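Prolyl 4-hydroxylase alpha subunit Fe(2+) 2OG dioxygenase domain-containing protein (Burkholderia ambifaria, PDB 3W20) probably oxidises N-substituted L-amino acids as a metal-binding, 2-oxoglutarate-dependent dioxygenase, and holds zinc at its metal site in this crystal. Local coordinates at residues I38-V43 / L237-S242; R102-L107 / F135-R140; F181-G186 / R255-L260; D188-M193 / K231-Q236. All coordinates share one frame; numbering follows the deposited sequence.

Contacts 1 and 3 lie in one sheet, their centres about 11 Å apart, and are joined where strand 236-241 of contact 1 pairs with strand 178-185 of contact 3. Contact 2, about 16 Å from contact 3 between centres, joins helix 87-107 to the run into strand 139-143, which pairs with strand 255-265. Contact 4, about 9 Å between centres from contact 3, links the loops that leave strand 178-185 and enter strand 236-241. Along the chain, 38-43 comes first, then contact 2; contacts 1 and 3 alternate, and both halves of contact 4 fall between 181-186 and 237-242. Together they tie the N-terminal strands, the interface helix and the loops to the sheet carrying 2-oxoglutarate-binding residues.

Contact 1 (I38-V43 / L237-S242); sequences IVMDIV and LTLFQS
Ile38 and Leu239 exchange both of their backbone hydrogen bonds, and Met40 and Leu237 do the same one step further along. All four bonds, Ile38 N to Leu239 O, Leu239 N to Ile38 O, Met40 N to Leu237 O and Leu237 N to Met40 O, measure 2.8 Å and are close to straight. The non-hydrogen-bonded pair Val39 and Thr238 lies between them, with CA-CA 4.5 Å; the backbones of these two bond outward instead, Val39 to Gln8 and Thr238 to Phe181. Weaker CA-H...O contacts supplement the pairing, as where Val39 CA lies 3.4 Å from Leu237 O.

On one face, Val39 and Thr238 stand side by side and point the same way, Val39 CG2 lying 3.9 Å from Thr238 OG1. The other face is apolar. Here the selenomethionine Met40 rises with its CG beside the backbone N (chi1 -51°); the chain runs on extended to SE, 3.8 Å from Leu239 CD1, and the bend at chi3 turns only the CE methyl. Just past the strand, Ile42 slants across Leu237, its CG1 3.5 Å from Leu237 CB. Helix 23-31 covers this face through Ile23, Ala26 and Leu30. At the turn out of the strand, Asp41 OD1 accepts a hydrogen bond from Gln236 NE2.

With strand 178-185 on the far side of 237-241, the pairing is that of adjacent antiparallel strands in a sheet of the double-stranded beta-helix fold, and Thr238 is on the face turned to the 2-oxoglutarate site, its side chain about 7 Å from that of Arg255.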
loop_
_atom_site.group_PDB
_atom_site.type_symbol
_atom_site.label_atom_id
_atom_site.label_comp_id
_atom_site.label_asym_id
_atom_site.label_seq_id
_atom_site.Cartn_x
_atom_site.Cartn_y
_atom_site.Cartn_z
ATOM N N ILE A 38 -22.223 14.330 -19.392
ATOM C CA ILE A 38 -23.228 15.223 -18.767
ATOM C C ILE A 38 -22.459 16.325 -18.066
ATOM O O ILE A 38 -21.511 16.086 -17.255
ATOM C CB ILE A 38 -24.120 14.496 -17.783
ATOM C CG1 ILE A 38 -24.862 13.349 -18.517
ATOM C CG2 ILE A 38 -25.241 15.456 -17.250
ATOM C CD1 ILE A 38 -25.852 12.581 -17.593
ATOM N N VAL A 39 -22.874 17.563 -18.355
ATOM C CA VAL A 39 -22.272 18.714 -17.675
ATOM C C VAL A 39 -23.312 19.425 -16.817
ATOM O O VAL A 39 -24.383 19.792 -17.322
ATOM C CB VAL A 39 -21.659 19.705 -18.670
ATOM C CG1 VAL A 39 -21.078 20.880 -17.859
ATOM C CG2 VAL A 39 -20.526 19.035 -19.466
HETATM N N MSE A 40 -23.043 19.611 -15.518
HETATM C CA MSE A 40 -24.063 20.094 -14.572
HETATM C C MSE A 40 -23.573 21.342 -13.822
HETATM O O MSE A 40 -22.428 21.449 -13.459
HETATM C CB MSE A 40 -24.294 18.988 -13.479
HETATM C CG MSE A 40 -24.552 17.627 -14.135
HETATM SE SE MSE A 40 -24.963 16.316 -12.696
HETATM C CE MSE A 40 -26.603 17.138 -12.044
ATOM N N ASP A 41 -24.474 22.306 -13.603
ATOM C CA ASP A 41 -24.149 23.543 -12.909
ATOM C C ASP A 41 -24.369 23.315 -11.428
ATOM O O ASP A 41 -25.472 23.344 -10.930
ATOM C CB ASP A 41 -25.067 24.669 -13.398
ATOM C CG ASP A 41 -24.805 25.065 -14.815
ATOM O OD1 ASP A 41 -23.973 24.455 -15.511
ATOM O OD2 ASP A 41 -25.441 26.027 -15.271
ATOM N N ILE A 42 -23.284 23.058 -10.716
ATOM C CA ILE A 42 -23.355 22.635 -9.329
ATOM C C ILE A 42 -23.111 23.801 -8.391
ATOM O O ILE A 42 -23.892 24.011 -7.449
ATOM C CB ILE A 42 -22.290 21.549 -9.027
ATOM C CG1 ILE A 42 -22.529 20.297 -9.915
ATOM C CG2 ILE A 42 -22.308 21.206 -7.543
ATOM C CD1 ILE A 42 -23.972 19.797 -9.825
ATOM N N VAL A 43 -22.024 24.518 -8.607
ATOM C CA VAL A 43 -21.592 25.477 -7.575
ATOM C C VAL A 43 -21.816 26.914 -8.075
ATOM O O VAL A 43 -21.316 27.279 -9.170
ATOM C CB VAL A 43 -20.102 25.354 -7.267
ATOM C CG1 VAL A 43 -19.706 26.375 -6.170
ATOM C CG2 VAL A 43 -19.739 23.938 -6.840
ATOM N N LEU A 237 -19.794 20.587 -13.115
ATOM C CA LEU A 237 -19.297 19.223 -12.879
ATOM C C LEU A 237 -19.478 18.508 -14.215
ATOM O O LEU A 237 -20.576 18.498 -14.758
ATOM C CB LEU A 237 -20.213 18.549 -11.877
ATOM C CG LEU A 237 -19.917 17.053 -11.604
ATOM C CD1 LEU A 237 -18.506 16.806 -11.012
ATOM C CD2 LEU A 237 -21.015 16.568 -10.636
ATOM N N THR A 238 -18.402 17.896 -14.698
ATOM C CA THR A 238 -18.470 17.141 -15.921
ATOM C C THR A 238 -18.387 15.632 -15.560
ATOM O O THR A 238 -17.424 15.253 -14.887
ATOM C CB THR A 238 -17.288 17.518 -16.782
ATOM O OG1 THR A 238 -17.449 18.909 -17.117
ATOM C CG2 THR A 238 -17.336 16.785 -18.135
ATOM N N LEU A 239 -19.359 14.849 -16.018
ATOM C CA LEU A 239 -19.436 13.416 -15.736
ATOM C C LEU A 239 -19.396 12.732 -17.111
ATOM O O LEU A 239 -20.090 13.201 -18.060
ATOM C CB LEU A 239 -20.715 13.116 -15.043
ATOM C CG LEU A 239 -20.930 13.835 -13.692
ATOM C CD1 LEU A 239 -22.379 13.638 -13.319
ATOM C CD2 LEU A 239 -20.020 13.068 -12.743
ATOM N N PHE A 240 -18.474 11.788 -17.315
ATOM C CA PHE A 240 -18.384 11.206 -18.602
ATOM C C PHE A 240 -17.909 9.769 -18.558
ATOM O O PHE A 240 -17.338 9.320 -17.547
ATOM C CB PHE A 240 -17.370 11.969 -19.524
ATOM C CG PHE A 240 -15.959 11.981 -19.002
ATOM C CD1 PHE A 240 -14.945 11.226 -19.621
ATOM C CD2 PHE A 240 -15.619 12.809 -17.918
ATOM C CE1 PHE A 240 -13.624 11.254 -19.100
ATOM C CE2 PHE A 240 -14.315 12.831 -17.398
ATOM C CZ PHE A 240 -13.313 12.087 -17.999
ATOM N N GLN A 241 -18.130 9.075 -19.683
ATOM C CA GLN A 241 -17.660 7.665 -19.733
ATOM C C GLN A 241 -16.165 7.664 -19.999
ATOM O O GLN A 241 -15.667 8.002 -21.131
ATOM C CB GLN A 241 -18.451 6.825 -20.760
ATOM C CG GLN A 241 -19.891 6.720 -20.377
ATOM C CD GLN A 241 -20.583 5.570 -21.146
ATOM O OE1 GLN A 241 -20.001 4.484 -21.270
ATOM N NE2 GLN A 241 -21.767 5.788 -21.649
ATOM N N SER A 242 -15.353 7.246 -18.997
ATOM C CA SER A 242 -13.933 7.540 -19.101
ATOM C C SER A 242 -13.159 6.556 -20.010
ATOM O O SER A 242 -11.993 6.793 -20.330
ATOM C CB SER A 242 -13.300 7.656 -17.711
ATOM O OG SER A 242 -13.201 6.367 -17.093
#

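Contact 2 (R102-L107 / F135-R140); sequences RVNDGL and FLLATR
Asn104 and the backbone of Phe135 and Leu137 supply the polar part of this contact. The Asn104 amide uses both ends: ND2 donates to Phe135 O at 2.8 Å, nearly straight, the acceptor in the amide plane, while OD1 receives Leu137 N at 2.9 Å in a more bent bond (136° at the hydrogen). One amide thereby spans a carbonyl and an N-H two residues apart, and ND2 has a further hydrogen bond to Glu134 OE1, so three partners fix its rotation. Leu137 also lies across the amide, CD1 3.8 Å from Asn104 CG.

The contact thus docks the last turns of helix 87-107 on the irregular run that leads into strand 139-143 of the double-stranded beta-helix sheet. The same helix end belongs to the dimer interface, where Arg102 forms a salt bridge with Asp105 of the second subunit and packs on Cys101 of that subunit, which forms an interchain disulfide.

Apolar packing flanks the amide. Val103 presents CG2, placed between the backbone N and the carbonyl carbon (chi1 -45°), to Leu136 CD1 at 3.5 Å, tighter than usual for two carbons. Leu107 CD1 lies 3.8 Å from the same Leu136 CD1 and 3.5 Å from Ala138 O. Its CB meets Leu137 CB at 4.1 Å. The CB of Phe135 points away from 102-107, and its ring meets Phe97, earlier on the same helix, edge-to-face.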
loop_
_atom_site.group_PDB
_atom_site.type_symbol
_atom_site.label_atom_id
_atom_site.label_comp_id
_atom_site.label_asym_id
_atom_site.label_seq_id
_atom_site.Cartn_x
_atom_site.Cartn_y
_atom_site.Cartn_z
ATOM N N ARG A 102 -3.597 7.838 4.736
ATOM C CA ARG A 102 -3.279 9.096 5.449
ATOM C C ARG A 102 -4.279 10.160 5.011
ATOM O O ARG A 102 -4.745 10.958 5.786
ATOM C CB ARG A 102 -1.853 9.600 5.146
ATOM C CG ARG A 102 -0.718 8.808 5.811
ATOM C CD ARG A 102 -0.804 8.874 7.333
ATOM N NE ARG A 102 -0.187 7.733 8.039
ATOM C CZ ARG A 102 -0.230 7.563 9.362
ATOM N NH1 ARG A 102 -0.851 8.479 10.114
ATOM N NH2 ARG A 102 0.342 6.487 9.945
ATOM N N VAL A 103 -4.631 10.173 3.745
ATOM C CA VAL A 103 -5.320 11.354 3.245
ATOM C C VAL A 103 -6.846 11.158 3.118
ATOM O O VAL A 103 -7.603 12.162 3.107
ATOM C CB VAL A 103 -4.762 11.858 1.911
ATOM C CG1 VAL A 103 -3.237 11.911 1.858
ATOM C CG2 VAL A 103 -5.234 10.984 0.790
ATOM N N ASN A 104 -7.325 9.927 3.065
ATOM C CA ASN A 104 -8.770 9.700 2.815
ATOM C C ASN A 104 -9.659 10.144 3.994
ATOM O O ASN A 104 -10.794 10.490 3.762
ATOM C CB ASN A 104 -9.093 8.251 2.536
ATOM C CG ASN A 104 -8.877 7.880 1.067
ATOM O OD1 ASN A 104 -8.599 8.726 0.235
ATOM N ND2 ASN A 104 -9.033 6.639 0.779
ATOM N N ASP A 105 -9.105 10.179 5.215
ATOM C CA ASP A 105 -9.880 10.600 6.383
ATOM C C ASP A 105 -10.372 12.026 6.223
ATOM O O ASP A 105 -11.568 12.328 6.461
ATOM C CB ASP A 105 -9.082 10.381 7.671
ATOM C CG ASP A 105 -9.091 8.899 8.132
ATOM O OD1 ASP A 105 -9.915 8.095 7.647
ATOM O OD2 ASP A 105 -8.255 8.534 8.988
ATOM N N GLY A 106 -9.468 12.887 5.774
ATOM C CA GLY A 106 -9.841 14.213 5.283
ATOM C C GLY A 106 -10.680 14.232 4.002
ATOM O O GLY A 106 -11.746 14.931 3.926
ATOM N N LEU A 107 -10.261 13.459 2.967
ATOM C CA LEU A 107 -11.060 13.562 1.697
ATOM C C LEU A 107 -12.506 13.135 1.840
ATOM O O LEU A 107 -13.391 13.690 1.214
ATOM C CB LEU A 107 -10.397 12.701 0.571
ATOM C CG LEU A 107 -9.046 13.218 0.125
ATOM C CD1 LEU A 107 -8.354 12.193 -0.801
ATOM C CD2 LEU A 107 -9.137 14.600 -0.570
ATOM N N PHE A 135 -8.439 2.574 -1.869
ATOM C CA PHE A 135 -7.841 3.407 -2.891
ATOM C C PHE A 135 -7.948 4.873 -2.475
ATOM O O PHE A 135 -8.832 5.273 -1.648
ATOM C CB PHE A 135 -8.634 3.210 -4.160
ATOM C CG PHE A 135 -8.309 1.885 -4.899
ATOM C CD1 PHE A 135 -7.594 1.881 -6.094
ATOM C CD2 PHE A 135 -8.757 0.687 -4.404
ATOM C CE1 PHE A 135 -7.302 0.659 -6.743
ATOM C CE2 PHE A 135 -8.470 -0.522 -5.038
ATOM C CZ PHE A 135 -7.765 -0.538 -6.215
ATOM N N LEU A 136 -7.056 5.683 -3.036
ATOM C CA LEU A 136 -7.140 7.118 -2.871
ATOM C C LEU A 136 -8.534 7.579 -3.341
ATOM O O LEU A 136 -9.035 7.113 -4.392
ATOM C CB LEU A 136 -6.049 7.802 -3.747
ATOM C CG LEU A 136 -6.182 9.307 -3.831
ATOM C CD1 LEU A 136 -5.821 9.794 -2.419
ATOM C CD2 LEU A 136 -5.199 9.919 -4.814
ATOM N N LEU A 137 -9.158 8.556 -2.640
ATOM C CA LEU A 137 -10.546 8.942 -3.048
ATOM C C LEU A 137 -10.665 9.927 -4.210
ATOM O O LEU A 137 -11.613 9.840 -5.017
ATOM C CB LEU A 137 -11.352 9.527 -1.844
ATOM C CG LEU A 137 -12.069 8.470 -1.038
ATOM C CD1 LEU A 137 -12.465 9.044 0.366
ATOM C CD2 LEU A 137 -13.383 8.069 -1.796
ATOM N N ALA A 138 -9.770 10.889 -4.259
ATOM C CA ALA A 138 -9.993 12.056 -5.176
ATOM C C ALA A 138 -8.733 12.899 -5.114
ATOM O O ALA A 138 -7.941 12.735 -4.196
ATOM C CB ALA A 138 -11.251 12.874 -4.822
ATOM N N THR A 139 -8.573 13.811 -6.078
ATOM C CA THR A 139 -7.447 14.668 -6.174
ATOM C C THR A 139 -7.877 16.090 -6.599
ATOM O O THR A 139 -8.863 16.318 -7.352
ATOM C CB THR A 139 -6.367 14.165 -7.185
ATOM O OG1 THR A 139 -6.986 14.036 -8.427
ATOM C CG2 THR A 139 -5.856 12.795 -6.902
ATOM N N ARG A 140 -7.176 17.088 -6.039
ATOM C CA ARG A 140 -7.252 18.415 -6.608
ATOM C C ARG A 140 -6.176 18.557 -7.661
ATOM O O ARG A 140 -5.024 18.086 -7.470
ATOM C CB ARG A 140 -6.996 19.449 -5.478
ATOM C CG ARG A 140 -8.117 19.579 -4.519
ATOM C CD ARG A 140 -7.910 20.773 -3.537
ATOM N NE ARG A 140 -6.625 20.662 -2.881
ATOM C CZ ARG A 140 -6.160 21.503 -1.932
ATOM N NH1 ARG A 140 -6.882 22.523 -1.510
ATOM N NH2 ARG A 140 -4.963 21.308 -1.415
#

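Contact 3 (F181-G186 / R255-L260); sequences FLTIQG and RRTMGL
Leu182 and Met258 form a hydrogen-bonded pair in two antiparallel strands that run at 164° to each other, until a classic beta bulge shifts the register. At the bulge, Ile184 and Gln185 both face Arg256, whose carbonyl O accepts from Ile184 N at 2.8 Å and from Gln185 N at 3.1 Å; Arg256 N returns a bond to Gln185 O. The strands belong to the double-stranded beta-helix sheet, and 255-260 contributes Arg255 and Thr257, both binding residues for 2-oxoglutarate.

Those two residues share a face with Phe181 and Thr183. The long Arg255 chain is extended from CG to NE and brings NH2 to 3.4 Å from Phe181 CE1, ring and guanidinium planes being 65° apart. Thr257 CG2 sits over the centre of the same guanidinium, 3.6 Å above its plane, and also approaches Thr183 OG1. Tyr143, a further 2-oxoglutarate-binding residue, makes a cation-pi contact with Arg255, so several neighbours hold the guanidinium in position. At the other end, Gly259, which has no side chain, lies opposite Phe181 with their CA atoms only 4.0 Å apart.

The reverse face carries a second arginine. Arg256 folds back at chi3 (-60°) and donates NE to Gln185 OE1 at 2.8 Å; amide and guanidinium stand almost perpendicular. Ile184 CG2 lies over one guanidinium face, toward its rim, and Trp52 adds a cation-pi contact. The other branch of Ile184 points to the selenomethionine Met258, CG1 lying 3.7 Å from Met258 CE.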
loop_
_atom_site.group_PDB
_atom_site.type_symbol
_atom_site.label_atom_id
_atom_site.label_comp_id
_atom_site.label_asym_id
_atom_site.label_seq_id
_atom_site.Cartn_x
_atom_site.Cartn_y
_atom_site.Cartn_z
ATOM N N PHE A 181 -15.355 15.535 -12.812
ATOM C CA PHE A 181 -14.473 16.586 -12.260
ATOM C C PHE A 181 -15.216 17.907 -12.248
ATOM O O PHE A 181 -16.033 18.208 -13.175
ATOM C CB PHE A 181 -13.153 16.699 -13.073
ATOM C CG PHE A 181 -13.344 17.095 -14.550
ATOM C CD1 PHE A 181 -13.303 18.436 -14.948
ATOM C CD2 PHE A 181 -13.565 16.105 -15.548
ATOM C CE1 PHE A 181 -13.465 18.802 -16.299
ATOM C CE2 PHE A 181 -13.735 16.465 -16.879
ATOM C CZ PHE A 181 -13.690 17.813 -17.302
ATOM N N LEU A 182 -15.021 18.614 -11.143
ATOM C CA LEU A 182 -15.665 19.918 -10.916
ATOM C C LEU A 182 -14.597 20.966 -11.287
ATOM O O LEU A 182 -13.463 20.870 -10.823
ATOM C CB LEU A 182 -16.002 20.051 -9.440
ATOM C CG LEU A 182 -16.477 21.483 -9.048
ATOM C CD1 LEU A 182 -17.783 21.916 -9.742
ATOM C CD2 LEU A 182 -16.702 21.429 -7.531
ATOM N N THR A 183 -14.956 21.904 -12.172
ATOM C CA THR A 183 -13.974 22.944 -12.584
ATOM C C THR A 183 -14.122 24.083 -11.559
ATOM O O THR A 183 -15.239 24.484 -11.187
ATOM C CB THR A 183 -14.216 23.388 -14.050
ATOM O OG1 THR A 183 -13.993 22.247 -14.907
ATOM C CG2 THR A 183 -13.123 24.427 -14.473
ATOM N N ILE A 184 -12.969 24.512 -11.088
ATOM C CA ILE A 184 -12.870 25.577 -10.052
ATOM C C ILE A 184 -12.355 26.900 -10.660
ATOM O O ILE A 184 -12.962 27.955 -10.413
ATOM C CB ILE A 184 -11.951 25.117 -8.902
ATOM C CG1 ILE A 184 -12.586 23.912 -8.154
ATOM C CG2 ILE A 184 -11.761 26.241 -7.873
ATOM C CD1 ILE A 184 -13.923 24.159 -7.490
ATOM N N GLN A 185 -11.258 26.815 -11.426
ATOM C CA GLN A 185 -10.668 27.957 -12.179
ATOM C C GLN A 185 -10.420 27.597 -13.624
ATOM O O GLN A 185 -9.725 26.613 -13.911
ATOM C CB GLN A 185 -9.328 28.358 -11.496
ATOM C CG GLN A 185 -8.541 29.452 -12.215
ATOM C CD GLN A 185 -7.327 29.929 -11.432
ATOM O OE1 GLN A 185 -6.811 29.255 -10.552
ATOM N NE2 GLN A 185 -6.871 31.119 -11.764
ATOM N N GLY A 186 -10.929 28.415 -14.556
ATOM C CA GLY A 186 -10.780 28.065 -15.985
ATOM C C GLY A 186 -9.583 28.800 -16.535
ATOM O O GLY A 186 -9.216 29.850 -15.995
ATOM N N ARG A 255 -5.516 26.408 -14.737
ATOM C CA ARG A 255 -6.848 25.769 -14.683
ATOM C C ARG A 255 -6.837 24.934 -13.387
ATOM O O ARG A 255 -5.860 24.235 -13.122
ATOM C CB ARG A 255 -7.057 24.893 -15.930
ATOM C CG ARG A 255 -8.430 24.216 -16.082
ATOM C CD ARG A 255 -8.389 23.354 -17.335
ATOM N NE ARG A 255 -9.583 22.508 -17.515
ATOM C CZ ARG A 255 -9.649 21.186 -17.261
ATOM N NH1 ARG A 255 -8.592 20.484 -16.841
ATOM N NH2 ARG A 255 -10.800 20.546 -17.502
ATOM N N ARG A 256 -7.875 25.056 -12.560
ATOM C CA ARG A 256 -7.968 24.150 -11.412
ATOM C C ARG A 256 -9.254 23.330 -11.472
ATOM O O ARG A 256 -10.304 23.895 -11.749
ATOM C CB ARG A 256 -7.922 24.967 -10.115
ATOM C CG ARG A 256 -6.508 25.470 -9.852
ATOM C CD ARG A 256 -6.434 26.221 -8.557
ATOM N NE ARG A 256 -7.306 27.375 -8.553
ATOM C CZ ARG A 256 -7.976 27.741 -7.488
ATOM N NH1 ARG A 256 -7.845 27.024 -6.374
ATOM N NH2 ARG A 256 -8.763 28.787 -7.532
ATOM N N THR A 257 -9.133 22.020 -11.209
ATOM C CA THR A 257 -10.298 21.101 -11.114
ATOM C C THR A 257 -10.097 20.187 -9.902
ATOM O O THR A 257 -8.962 20.088 -9.364
ATOM C CB THR A 257 -10.477 20.207 -12.384
ATOM O OG1 THR A 257 -9.400 19.302 -12.424
ATOM C CG2 THR A 257 -10.442 21.076 -13.671
HETATM N N MSE A 258 -11.170 19.514 -9.467
HETATM C CA MSE A 258 -11.107 18.503 -8.460
HETATM C C MSE A 258 -11.748 17.312 -9.109
HETATM O O MSE A 258 -12.826 17.475 -9.687
HETATM C CB MSE A 258 -12.241 19.067 -7.516
HETATM C CG MSE A 258 -12.143 18.685 -6.116
HETATM SE SE MSE A 258 -13.339 20.098 -5.364
HETATM C CE MSE A 258 -12.093 21.454 -5.432
ATOM N N GLY A 259 -11.186 16.115 -9.022
ATOM C CA GLY A 259 -11.928 14.975 -9.681
ATOM C C GLY A 259 -11.772 13.593 -9.028
ATOM O O GLY A 259 -10.934 13.349 -8.169
ATOM N N LEU A 260 -12.590 12.664 -9.482
ATOM C CA LEU A 260 -12.397 11.274 -9.116
ATOM C C LEU A 260 -13.004 10.426 -10.247
ATOM O O LEU A 260 -13.417 10.968 -11.274
ATOM C CB LEU A 260 -13.102 11.001 -7.802
ATOM C CG LEU A 260 -14.541 11.443 -7.602
ATOM C CD1 LEU A 260 -15.615 10.585 -8.318
ATOM C CD2 LEU A 260 -14.831 11.474 -6.071
#

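Contact 4 (D188-M193 / K231-Q236); sequences DNDAGM and KPQPGQ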
loop_
_atom_site.group_PDB
_atom_site.type_symbol
_atom_site.label_atom_id
_atom_site.label_comp_id
_atom_site.label_asym_id
_atom_site.label_seq_id
_atom_site.Cartn_x
_atom_site.Cartn_y
_atom_site.Cartn_z
ATOM N N ASP A 188 -7.367 31.030 -19.252
ATOM C CA ASP A 188 -7.660 32.278 -20.005
ATOM C C ASP A 188 -8.257 31.989 -21.385
ATOM O O ASP A 188 -9.235 32.631 -21.812
ATOM C CB ASP A 188 -6.411 33.179 -20.141
ATOM C CG ASP A 188 -6.099 33.980 -18.855
ATOM O OD1 ASP A 188 -7.042 34.261 -18.081
ATOM O OD2 ASP A 188 -4.908 34.328 -18.626
ATOM N N ASN A 189 -7.667 31.002 -22.063
ATOM C CA ASN A 189 -8.145 30.575 -23.381
ATOM C C ASN A 189 -9.329 29.619 -23.340
ATOM O O ASN A 189 -9.678 29.046 -24.385
ATOM C CB ASN A 189 -7.021 29.922 -24.166
ATOM C CG ASN A 189 -6.586 28.571 -23.571
ATOM O OD1 ASN A 189 -6.707 28.344 -22.368
ATOM N ND2 ASN A 189 -6.085 27.674 -24.425
ATOM N N ASP A 190 -9.917 29.419 -22.146
ATOM C CA ASP A 190 -11.087 28.589 -21.999
ATOM C C ASP A 190 -10.844 27.090 -22.365
ATOM O O ASP A 190 -11.768 26.420 -22.907
ATOM C CB ASP A 190 -12.255 29.177 -22.808
ATOM C CG ASP A 190 -13.619 28.667 -22.335
ATOM O OD1 ASP A 190 -13.703 28.108 -21.229
ATOM O OD2 ASP A 190 -14.612 28.824 -23.089
ATOM N N ALA A 191 -9.651 26.577 -22.030
ATOM C CA ALA A 191 -9.258 25.183 -22.352
ATOM C C ALA A 191 -10.286 24.190 -21.880
ATOM O O ALA A 191 -10.703 24.209 -20.699
ATOM C CB ALA A 191 -7.932 24.827 -21.722
ATOM N N GLY A 192 -10.671 23.271 -22.755
ATOM C CA GLY A 192 -11.698 22.340 -22.294
ATOM C C GLY A 192 -11.248 20.936 -22.626
ATOM O O GLY A 192 -10.096 20.645 -22.517
HETATM N N MSE A 193 -12.199 20.076 -23.000
HETATM C CA MSE A 193 -11.968 18.621 -23.160
HETATM C C MSE A 193 -12.528 18.177 -24.472
HETATM O O MSE A 193 -13.671 18.567 -24.822
HETATM C CB MSE A 193 -12.651 17.855 -21.994
HETATM C CG MSE A 193 -12.250 16.398 -22.126
HETATM SE SE MSE A 193 -13.169 15.536 -20.548
HETATM C CE MSE A 193 -13.980 14.103 -21.428
ATOM N N LYS A 231 -16.448 22.563 -23.002
ATOM C CA LYS A 231 -15.701 23.654 -22.379
ATOM C C LYS A 231 -16.335 23.891 -21.017
ATOM O O LYS A 231 -17.135 24.828 -20.838
ATOM C CB LYS A 231 -15.848 24.957 -23.215
ATOM C CG LYS A 231 -15.331 24.948 -24.655
ATOM C CD LYS A 231 -13.820 24.929 -24.768
ATOM C CE LYS A 231 -13.388 25.448 -26.165
ATOM N NZ LYS A 231 -11.923 25.459 -26.393
ATOM N N PRO A 232 -16.070 23.019 -20.046
ATOM C CA PRO A 232 -16.732 23.154 -18.741
ATOM C C PRO A 232 -16.222 24.477 -18.079
ATOM O O PRO A 232 -15.016 24.813 -18.190
ATOM C CB PRO A 232 -16.259 21.907 -17.958
ATOM C CG PRO A 232 -15.686 20.995 -18.958
ATOM C CD PRO A 232 -15.181 21.850 -20.117
ATOM N N GLN A 233 -17.123 25.162 -17.419
ATOM C CA GLN A 233 -16.836 26.466 -16.799
ATOM C C GLN A 233 -16.698 26.303 -15.307
ATOM O O GLN A 233 -17.249 25.375 -14.706
ATOM C CB GLN A 233 -17.979 27.437 -17.103
ATOM C CG GLN A 233 -18.198 27.626 -18.625
ATOM C CD GLN A 233 -16.947 28.213 -19.258
ATOM O OE1 GLN A 233 -16.273 27.618 -20.125
ATOM N NE2 GLN A 233 -16.579 29.368 -18.769
ATOM N N PRO A 234 -15.998 27.257 -14.658
ATOM C CA PRO A 234 -16.119 27.270 -13.175
ATOM C C PRO A 234 -17.523 27.008 -12.608
ATOM O O PRO A 234 -18.519 27.639 -13.009
ATOM C CB PRO A 234 -15.566 28.675 -12.773
ATOM C CG PRO A 234 -14.601 28.956 -13.885
ATOM C CD PRO A 234 -15.208 28.402 -15.163
ATOM N N GLY A 235 -17.610 25.997 -11.709
ATOM C CA GLY A 235 -18.843 25.675 -10.998
ATOM C C GLY A 235 -19.526 24.484 -11.678
ATOM O O GLY A 235 -20.450 23.894 -11.123
ATOM N N GLN A 236 -19.063 24.131 -12.873
ATOM C CA GLN A 236 -19.660 22.966 -13.616
ATOM C C GLN A 236 -18.972 21.633 -13.262
ATOM O O GLN A 236 -17.762 21.568 -13.166
ATOM C CB GLN A 236 -19.747 23.189 -15.144
ATOM C CG GLN A 236 -20.619 24.387 -15.554
ATOM C CD GLN A 236 -20.734 24.500 -17.083
ATOM O OE1 GLN A 236 -19.756 24.378 -17.809
ATOM N NE2 GLN A 236 -21.955 24.672 -17.557
#
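Asp190 meets the side chains of both Lys231 and Gln233, each at a different slant. It crosses Gln233 at about a right angle, with carboxylate and amide planes 79° apart. The Gln233 chain is bent at chi2 (-61°), and its end comes nearer to the 188-193 loop.

Lys231 crosses Asp190 obliquely and meets it mainly with its aliphatic part: CD is 3.1 Å from Asp190 O, and CB is 4.1 Å from Asp190 OD2. A bend at chi2 (-72°) carries this chain along the loop, with CD also near Gly192 N. The amine passes Asp190 without touching the carboxylate, NZ being 5.4 Å from Asp190 OD2, and ends in a salt bridge with Glu249, which also accepts from Gly192 N. One carboxylate outside the two loops therefore ties both of them together.

Gly192, without a side chain, lets the backbones close up, its CA 4.2 Å from Lys231 CA. The ring of Pro232 comes against it, Pro232 CD lying 4.1 Å from Gly192 CA, and this proline also packs on Phe181, Thr183 and Thr238.

Beyond it the chain reverses: Gln236 N bonds to Gln233 O at 2.9 Å, and Gln236 OE1 accepts from Gln233 N at 2.8 Å. Gln233 to Gln236 form a type II beta turn, with Pro234 and Gly235 at its central positions, leading into strand 236-241. The contact itself is loop-to-loop packing, consistent with the rim of a double-stranded beta-helix, where the side chain of Pro232 lies about 5 Å from that of the 2-oxoglutarate-binding Arg255.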